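Local coordinates for putative uncharacterized protein (Pyrococcus furiosus, PDB 3UFC) that binds crRNA and probably takes part in CRISPR adaptive immunity against mobile genetic elements, as a member of the Cas6 family, at residues Arg62-Ile65 / Gly69-Ile72. Sequence-based numbering, arbitrary orientation.
Sequences REII and GIKI
E63 and K71 face each other as an antiparallel hydrogen-bonded pair. K71 N donates to E63 O at 2.8 Å, in a nearly straight bond (166° at the hydrogen). The return bond, E63 N to K71 O, measures 3.0 Å and is more bent. I65 and G69 form the second such pair, with I65 N giving its hydrogen to G69 O and G69 N to I65 O. Between them, I64 and I70 are a non-hydrogen-bonded pair, as are R62 and I72 beyond E63. R62 CA also makes a CH...O contact to K71 O.

The two strands are the arms of a beta hairpin in the N-terminal Cas6 region, closed by a three-residue loop. At the phi of G69, 138°, a CB would run into the carbonyl O of the preceding residue, which glycine avoids. Strand 69-72 is the middle one of a small antiparallel sheet, with strand 17-18 along its other edge; I70 bonds to I18 there through the backbone.

E63 and K71 share a face. With CG anti to the backbone N in each (chi1 -176°), both chains run out extended and side by side. Their charged ends, E63 OE2 and K71 NZ, stay 4.3 Å apart, beyond a salt bridge. One water joins them, donating to E63 OE2 and accepting from K71 NZ. I65 crosses the base of the lysine chain, and its CD1 packs tightly on K71 CB at 3.5 Å.

On the other face, the bent chain of R62 brings its guanidinium over I70. I70 CG2 sits 3.7 Å from the guanidinium plane, toward its rim, and I70 CD1 approaches R62 NH2 at 3.4 Å. I64 lies alongside I70, its CD1 4.1 Å from I70 CG1, and both touch F20.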
loop_
_atom_site.group_PDB
_atom_site.type_symbol
_atom_site.label_atom_id
_atom_site.label_comp_id
_atom_site.label_asym_id
_atom_site.label_seq_id
_atom_site.Cartn_x
_atom_site.Cartn_y
_atom_site.Cartn_z
ATOM N N ARG A 62 -9.014 4.861 -17.508
ATOM C CA ARG A 62 -9.678 5.798 -16.612
ATOM C C ARG A 62 -9.628 7.234 -17.119
ATOM O O ARG A 62 -8.848 7.568 -18.009
ATOM C CB ARG A 62 -9.004 5.747 -15.243
ATOM C CG ARG A 62 -7.487 5.846 -15.344
ATOM C CD ARG A 62 -6.874 6.625 -14.197
ATOM N NE ARG A 62 -6.971 5.928 -12.921
ATOM C CZ ARG A 62 -6.521 6.423 -11.773
ATOM N NH1 ARG A 62 -5.945 7.617 -11.750
ATOM N NH2 ARG A 62 -6.645 5.728 -10.653
ATOM N N GLU A 63 -10.463 8.079 -16.526
ATOM C CA GLU A 63 -10.514 9.490 -16.876
ATOM C C GLU A 63 -10.716 10.304 -15.602
ATOM O O GLU A 63 -11.683 10.095 -14.867
ATOM C CB GLU A 63 -11.656 9.765 -17.856
ATOM C CG GLU A 63 -11.704 11.205 -18.347
ATOM C CD GLU A 63 -12.826 11.457 -19.337
ATOM O OE1 GLU A 63 -12.951 12.607 -19.807
ATOM O OE2 GLU A 63 -13.584 10.510 -19.646
ATOM N N ILE A 64 -9.793 11.222 -15.337
ATOM C CA ILE A 64 -9.881 12.066 -14.153
ATOM C C ILE A 64 -10.883 13.192 -14.384
ATOM O O ILE A 64 -10.711 14.014 -15.285
ATOM C CB ILE A 64 -8.513 12.697 -13.801
ATOM C CG1 ILE A 64 -7.484 11.603 -13.504
ATOM C CG2 ILE A 64 -8.664 13.626 -12.603
ATOM C CD1 ILE A 64 -7.834 10.728 -12.320
ATOM N N ILE A 65 -11.932 13.220 -13.570
ATOM C CA ILE A 65 -12.953 14.252 -13.671
ATOM C C ILE A 65 -12.781 15.197 -12.487
ATOM O O ILE A 65 -13.245 14.911 -11.383
ATOM C CB ILE A 65 -14.371 13.655 -13.617
ATOM C CG1 ILE A 65 -14.537 12.599 -14.711
ATOM C CG2 ILE A 65 -15.404 14.756 -13.800
ATOM C CD1 ILE A 65 -15.885 11.906 -14.688
ATOM N N GLY A 69 -14.007 12.789 -9.280
ATOM C CA GLY A 69 -13.341 11.536 -8.983
ATOM C C GLY A 69 -12.722 10.881 -10.203
ATOM O O GLY A 69 -12.297 11.555 -11.142
ATOM N N ILE A 70 -12.675 9.555 -10.185
ATOM C CA ILE A 70 -12.102 8.793 -11.286
ATOM C C ILE A 70 -13.217 8.108 -12.067
ATOM O O ILE A 70 -14.011 7.360 -11.497
ATOM C CB ILE A 70 -11.129 7.710 -10.762
ATOM C CG1 ILE A 70 -10.110 8.340 -9.809
ATOM C CG2 ILE A 70 -10.411 7.050 -11.925
ATOM C CD1 ILE A 70 -9.217 7.330 -9.107
ATOM N N LYS A 71 -13.284 8.375 -13.367
ATOM C CA LYS A 71 -14.304 7.762 -14.209
ATOM C C LYS A 71 -13.751 6.472 -14.798
ATOM O O LYS A 71 -12.771 6.484 -15.543
ATOM C CB LYS A 71 -14.720 8.709 -15.335
ATOM C CG LYS A 71 -15.847 8.162 -16.199
ATOM C CD LYS A 71 -16.227 9.137 -17.301
ATOM C CE LYS A 71 -17.359 8.590 -18.156
ATOM N NZ LYS A 71 -17.768 9.559 -19.215
ATOM N N ILE A 72 -14.386 5.359 -14.447
ATOM C CA ILE A 72 -13.971 4.040 -14.916
ATOM C C ILE A 72 -14.473 3.772 -16.333
ATOM O O ILE A 72 -15.677 3.704 -16.568
ATOM C CB ILE A 72 -14.506 2.948 -13.972
ATOM C CG1 ILE A 72 -13.937 3.167 -12.569
ATOM C CG2 ILE A 72 -14.138 1.567 -14.501
ATOM C CD1 ILE A 72 -14.543 2.284 -11.510
HETATM O O HOH W 1 -16.204 11.942 -19.015
#